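Local coordinates for protein CRISPR system CMR subunit Cmr7 1 (Sulfolobus solfataricus, PDB 2X5Q) that belongs to an archaeal CRISPR ribonucleoprotein complex, the CMR complex, which takes part in adaptive immunity against viruses and other mobile genetic elements, at residues D149-I154 against R180-I185; Q47-G52 against R110-H115. All blocks are in the same frame, centred on the assembly; numbering follows the deposited sequence.

The two contacts lie about 17 Å apart, centre to centre, and come one after the other along the chain: both segments of interaction 2 precede those of interaction 1. Interaction 2 sits at the surface, where the hairpin of strands 47-49 and 52-60 meets the loop between strands 108-109 and 117-123; these strands belong to the larger, mixed sheet. Interaction 1 pairs helices 148-162 and 172-185, near the C-terminal end of the chain. Residues of the two contacts touch directly. Arg110 reaches from its loop toward Asp181 and Glu184, forming long, weak ion pairs, and Asp181 packs on Gly52 and accepts a hydrogen bond from Leu53 N in the hairpin. Helix 172-185 thus joins the helical part of the subunit to its sheet.

Interaction 1: residues D149-I154 against R180-I185; sequences DVAKTI and RDVEEI
Ala151 on helix 148-162 and Val182 on helix 172-185 face each other, CB of Ala151 lying 4.1 Å from CG1 of Val182. Here the backbones come close, with the CA atoms of Ala151 and Glu183 6.0 Å apart, while the segment axes approach to 9.3 Å and their N-to-C directions make an angle of 126°. The valine holds CG1 anti to its backbone N (chi1 168°), which sets that methyl in front of the alanine; one turn further along the first helix, CG2 of Ile154 reaches the same methyl at 4.3 Å. On the same helix as Ile154, Val155 and Leu159 also pack on Val182.

Glu183 comes in alongside. Its chain leaves the backbone with CG opposite N, then bends at chi2 (48°), bringing OE1 to 3.4 Å from CB of Ala151, a contact between a carboxylate oxygen and a methyl with no hydrogen bond. The other oxygen, OE2, has a long, weak ion pair with Arg148.

No hydrogen bond crosses between the two segments. The chemistry therefore implies a helix pair held here by apolar contact; the small alanine is consistent with the close approach of the backbones at this point, and the glutamate carboxylate rests against the alanine methyl.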
loop_
_atom_site.group_PDB
_atom_site.type_symbol
_atom_site.label_atom_id
_atom_site.label_comp_id
_atom_site.label_asym_id
_atom_site.label_seq_id
_atom_site.Cartn_x
_atom_site.Cartn_y
_atom_site.Cartn_z
ATOM N N ASP A 149 -14.206 -20.468 17.768
ATOM C CA ASP A 149 -14.103 -21.863 17.338
ATOM C C ASP A 149 -13.101 -21.969 16.181
ATOM O O ASP A 149 -12.226 -22.822 16.214
ATOM C CB ASP A 149 -15.444 -22.444 16.891
ATOM C CG ASP A 149 -16.472 -22.503 18.008
ATOM O OD1 ASP A 149 -16.151 -23.017 19.107
ATOM O OD2 ASP A 149 -17.610 -22.053 17.766
ATOM N N VAL A 150 -13.231 -21.109 15.170
ATOM C CA VAL A 150 -12.286 -21.135 14.036
ATOM C C VAL A 150 -10.841 -20.866 14.473
ATOM O O VAL A 150 -9.911 -21.463 13.935
ATOM C CB VAL A 150 -12.662 -20.155 12.902
ATOM C CG1 VAL A 150 -12.359 -18.734 13.298
ATOM C CG2 VAL A 150 -11.875 -20.485 11.633
ATOM N N ALA A 151 -10.635 -19.980 15.440
ATOM C CA ALA A 151 -9.283 -19.731 15.954
ATOM C C ALA A 151 -8.646 -21.007 16.536
ATOM O O ALA A 151 -7.430 -21.236 16.395
ATOM C CB ALA A 151 -9.301 -18.632 16.992
ATOM N N LYS A 152 -9.465 -21.828 17.187
ATOM C CA LYS A 152 -9.005 -23.115 17.720
ATOM C C LYS A 152 -8.590 -24.052 16.582
ATOM O O LYS A 152 -7.555 -24.703 16.673
ATOM C CB LYS A 152 -10.090 -23.774 18.587
ATOM C CG LYS A 152 -9.611 -25.000 19.363
ATOM C CD LYS A 152 -10.751 -25.775 20.014
ATOM C CE LYS A 152 -11.171 -25.168 21.372
ATOM N NZ LYS A 152 -12.369 -25.826 22.049
ATOM N N THR A 153 -9.394 -24.113 15.517
ATOM C CA THR A 153 -9.045 -24.928 14.342
ATOM C C THR A 153 -7.792 -24.381 13.652
ATOM O O THR A 153 -6.956 -25.150 13.169
ATOM C CB THR A 153 -10.203 -25.024 13.318
ATOM O OG1 THR A 153 -10.437 -23.740 12.726
ATOM C CG2 THR A 153 -11.475 -25.519 13.979
ATOM N N ILE A 154 -7.619 -23.064 13.656
ATOM C CA ILE A 154 -6.387 -22.477 13.102
ATOM C C ILE A 154 -5.160 -22.921 13.904
ATOM O O ILE A 154 -4.131 -23.271 13.330
ATOM C CB ILE A 154 -6.484 -20.950 12.991
ATOM C CG1 ILE A 154 -7.423 -20.599 11.839
ATOM C CG2 ILE A 154 -5.121 -20.304 12.758
ATOM C CD1 ILE A 154 -7.700 -19.152 11.723
ATOM N N ARG A 180 -4.908 -17.897 22.675
ATOM C CA ARG A 180 -5.247 -16.531 23.038
ATOM C C ARG A 180 -4.601 -15.536 22.072
ATOM O O ARG A 180 -5.286 -14.649 21.558
ATOM C CB ARG A 180 -4.871 -16.216 24.481
ATOM C CG ARG A 180 -5.771 -16.921 25.493
ATOM C CD ARG A 180 -5.685 -16.253 26.851
ATOM N NE ARG A 180 -4.333 -16.262 27.415
ATOM C CZ ARG A 180 -3.765 -17.305 28.022
ATOM N NH1 ARG A 180 -4.410 -18.466 28.144
ATOM N NH2 ARG A 180 -2.540 -17.185 28.526
ATOM N N ASP A 181 -3.301 -15.697 21.818
ATOM C CA ASP A 181 -2.582 -14.875 20.830
ATOM C C ASP A 181 -3.334 -14.803 19.497
ATOM O O ASP A 181 -3.593 -13.710 18.967
ATOM C CB ASP A 181 -1.180 -15.448 20.565
ATOM C CG ASP A 181 -0.169 -15.068 21.632
ATOM O OD1 ASP A 181 -0.557 -14.449 22.644
ATOM O OD2 ASP A 181 1.024 -15.397 21.459
ATOM N N VAL A 182 -3.682 -15.966 18.955
ATOM C CA VAL A 182 -4.365 -16.031 17.659
ATOM C C VAL A 182 -5.685 -15.271 17.689
ATOM O O VAL A 182 -5.975 -14.495 16.780
ATOM C CB VAL A 182 -4.554 -17.491 17.185
ATOM C CG1 VAL A 182 -5.494 -17.577 16.005
ATOM C CG2 VAL A 182 -3.190 -18.092 16.815
ATOM N N GLU A 183 -6.462 -15.452 18.751
ATOM C CA GLU A 183 -7.738 -14.773 18.865
ATOM C C GLU A 183 -7.579 -13.253 19.055
ATOM O O GLU A 183 -8.339 -12.487 18.472
ATOM C CB GLU A 183 -8.579 -15.391 19.994
ATOM C CG GLU A 183 -9.990 -14.823 20.114
ATOM C CD GLU A 183 -10.747 -14.750 18.790
ATOM O OE1 GLU A 183 -10.453 -15.532 17.853
ATOM O OE2 GLU A 183 -11.640 -13.891 18.688
ATOM N N GLU A 184 -6.572 -12.838 19.826
ATOM C CA GLU A 184 -6.263 -11.418 20.048
ATOM C C GLU A 184 -5.820 -10.699 18.789
ATOM O O GLU A 184 -6.270 -9.598 18.494
ATOM C CB GLU A 184 -5.128 -11.248 21.070
ATOM C CG GLU A 184 -5.525 -11.397 22.516
ATOM C CD GLU A 184 -4.326 -11.577 23.465
ATOM O OE1 GLU A 184 -3.142 -11.628 23.013
ATOM O OE2 GLU A 184 -4.575 -11.700 24.682
ATOM N N ILE A 185 -4.881 -11.309 18.083
ATOM C CA ILE A 185 -4.140 -10.621 17.033
ATOM C C ILE A 185 -4.856 -10.512 15.697
ATOM O O ILE A 185 -4.845 -9.458 15.086
ATOM C CB ILE A 185 -2.772 -11.320 16.776
ATOM C CG1 ILE A 185 -1.879 -11.200 18.006
ATOM C CG2 ILE A 185 -2.059 -10.735 15.561
ATOM C CD1 ILE A 185 -0.788 -12.242 18.006
#

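Interaction 2: residues Q47-G52 against R110-H115; sequences QIDDKG and RKKDVH
A tight beta hairpin, strand 47-49 turning back into strand 52-60, meets the loop between strands 108-109 and 117-123 chiefly through one lysine. Lys112 runs out extended from its backbone, CG anti to N (chi1 -179°), and bends only at the last torsion, chi4 -62°. Its CD and CE pass between two side chains of the hairpin, Gln47 and Asp49, whose CB atoms are directed toward the loop.

Gln47 and Lys112 cross at about a right angle. OE1 of the amide lies 3.5 Å from NZ of Lys112, too loose to count as a hydrogen bond, and it also lies against CD. The amide nitrogen is engaged elsewhere, donating to the carbonyl of Val45. Asp49 meets the lysine by its methylenes, with OD2 3.4 Å from CE of Lys112; the ammonium itself stays 4.8 Å from that OD2, so any attraction there is at longer range. The bend at chi4 helps turn NZ instead to Asp113 in its own loop, where it forms a salt bridge to OD2 at 2.8 Å, arriving from well above the carboxylate plane.

The other oxygen of Asp49 serves the hairpin. OD1 accepts from N of Lys51 at 2.8 Å, more weakly from N of Gly52, and also from His54 NE2. These bonds tie down the aspartate while OD2 faces the lysine. On the loop side, the backbone N of Lys112 donates to Asn55 OD1 of strand 52-60, which helps place the lysine beside the hairpin.

Asp49 to Gly52 form a type I turn, closed by mutual backbone bonds between Asp49 and Gly52, and the OD1 bond to Lys51 N is an Asx turn: together they are the features of a two-residue beta hairpin with a type I turn, whose first residue, Asp49, also makes the Asx turn.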
loop_
_atom_site.group_PDB
_atom_site.type_symbol
_atom_site.label_atom_id
_atom_site.label_comp_id
_atom_site.label_asym_id
_atom_site.label_seq_id
_atom_site.Cartn_x
_atom_site.Cartn_y
_atom_site.Cartn_z
ATOM N N GLN A 47 7.321 -17.072 14.275
ATOM C CA GLN A 47 7.830 -18.087 15.194
ATOM C C GLN A 47 6.869 -18.315 16.356
ATOM O O GLN A 47 6.202 -17.388 16.803
ATOM C CB GLN A 47 9.209 -17.658 15.734
ATOM C CG GLN A 47 10.344 -17.709 14.680
ATOM C CD GLN A 47 11.526 -16.798 15.008
ATOM O OE1 GLN A 47 12.034 -16.810 16.139
ATOM N NE2 GLN A 47 11.978 -16.009 14.019
ATOM N N ILE A 48 6.779 -19.553 16.823
ATOM C CA ILE A 48 6.124 -19.832 18.096
ATOM C C ILE A 48 7.141 -20.367 19.099
ATOM O O ILE A 48 8.136 -21.002 18.728
ATOM C CB ILE A 48 4.869 -20.769 17.967
ATOM C CG1 ILE A 48 5.239 -22.222 17.738
ATOM C CG2 ILE A 48 3.943 -20.303 16.842
ATOM C CD1 ILE A 48 4.128 -23.170 18.134
ATOM N N ASP A 49 6.906 -20.075 20.375
ATOM C CA ASP A 49 7.757 -20.582 21.445
ATOM C C ASP A 49 6.934 -20.616 22.719
ATOM O O ASP A 49 5.715 -20.459 22.642
ATOM C CB ASP A 49 9.035 -19.737 21.582
ATOM C CG ASP A 49 8.767 -18.281 21.943
ATOM O OD1 ASP A 49 7.684 -17.938 22.460
ATOM O OD2 ASP A 49 9.670 -17.461 21.701
ATOM N N ASP A 50 7.576 -20.805 23.873
ATOM C CA ASP A 50 6.850 -20.873 25.144
ATOM C C ASP A 50 6.161 -19.563 25.566
ATOM O O ASP A 50 5.413 -19.563 26.535
ATOM C CB ASP A 50 7.712 -21.463 26.294
ATOM C CG ASP A 50 8.955 -20.626 26.637
ATOM O OD1 ASP A 50 9.226 -19.609 25.976
ATOM O OD2 ASP A 50 9.696 -21.020 27.564
ATOM N N LYS A 51 6.387 -18.472 24.831
ATOM C CA LYS A 51 5.747 -17.176 25.126
ATOM C C LYS A 51 4.633 -16.806 24.148
ATOM O O LYS A 51 3.961 -15.781 24.333
ATOM C CB LYS A 51 6.791 -16.059 25.136
ATOM C CG LYS A 51 8.056 -16.353 25.929
ATOM C CD LYS A 51 7.756 -16.623 27.394
ATOM C CE LYS A 51 9.030 -16.978 28.148
ATOM N NZ LYS A 51 8.721 -17.739 29.386
ATOM N N GLY A 52 4.465 -17.613 23.097
ATOM C CA GLY A 52 3.376 -17.472 22.143
ATOM C C GLY A 52 3.861 -17.316 20.709
ATOM O O GLY A 52 4.912 -17.831 20.329
ATOM N N ARG A 110 4.796 -8.081 17.590
ATOM C CA ARG A 110 5.262 -9.140 18.481
ATOM C C ARG A 110 6.658 -9.562 18.018
ATOM O O ARG A 110 6.915 -10.741 17.798
ATOM C CB ARG A 110 4.319 -10.345 18.469
ATOM C CG ARG A 110 2.847 -10.032 18.709
ATOM C CD ARG A 110 2.597 -9.682 20.132
ATOM N NE ARG A 110 1.175 -9.443 20.408
ATOM C CZ ARG A 110 0.359 -10.245 21.102
ATOM N NH1 ARG A 110 0.774 -11.407 21.607
ATOM N NH2 ARG A 110 -0.908 -9.874 21.282
ATOM N N LYS A 111 7.540 -8.583 17.835
ATOM C CA LYS A 111 8.853 -8.841 17.209
ATOM C C LYS A 111 9.744 -9.724 18.078
ATOM O O LYS A 111 9.837 -9.519 19.280
ATOM C CB LYS A 111 9.591 -7.534 16.882
ATOM C CG LYS A 111 9.264 -6.940 15.540
ATOM C CD LYS A 111 10.229 -5.775 15.193
ATOM C CE LYS A 111 11.513 -6.251 14.470
ATOM N NZ LYS A 111 12.264 -5.150 13.732
ATOM N N LYS A 112 10.380 -10.716 17.457
ATOM C CA LYS A 112 11.342 -11.587 18.139
ATOM C C LYS A 112 12.484 -11.931 17.195
ATOM O O LYS A 112 12.262 -12.573 16.175
ATOM C CB LYS A 112 10.684 -12.890 18.599
ATOM C CG LYS A 112 11.649 -13.843 19.343
ATOM C CD LYS A 112 11.233 -15.303 19.210
ATOM C CE LYS A 112 12.243 -16.250 19.858
ATOM N NZ LYS A 112 13.598 -16.157 19.212
ATOM N N ASP A 113 13.699 -11.513 17.547
ATOM C CA ASP A 113 14.890 -11.862 16.777
ATOM C C ASP A 113 14.633 -11.739 15.263
ATOM O O ASP A 113 14.704 -12.717 14.520
ATOM C CB ASP A 113 15.357 -13.272 17.148
ATOM C CG ASP A 113 15.635 -13.427 18.646
ATOM O OD1 ASP A 113 15.625 -12.410 19.375
ATOM O OD2 ASP A 113 15.865 -14.574 19.104
ATOM N N VAL A 114 14.296 -10.522 14.844
ATOM C CA VAL A 114 14.124 -10.174 13.431
ATOM C C VAL A 114 15.326 -9.350 13.013
ATOM O O VAL A 114 15.778 -8.459 13.734
ATOM C CB VAL A 114 12.811 -9.378 13.190
ATOM C CG1 VAL A 114 12.925 -8.443 11.967
ATOM C CG2 VAL A 114 11.637 -10.336 13.012
ATOM N N HIS A 115 15.862 -9.663 11.851
ATOM C CA HIS A 115 17.119 -9.081 11.436
ATOM C C HIS A 115 17.327 -9.337 9.965
ATOM O O HIS A 115 16.802 -10.293 9.414
ATOM C CB HIS A 115 18.262 -9.736 12.217
ATOM C CG HIS A 115 18.256 -11.233 12.129
ATOM N ND1 HIS A 115 19.153 -11.939 11.353
ATOM C CD2 HIS A 115 17.430 -12.154 12.682
ATOM C CE1 HIS A 115 18.892 -13.231 11.450
ATOM N NE2 HIS A 115 17.855 -13.389 12.255
#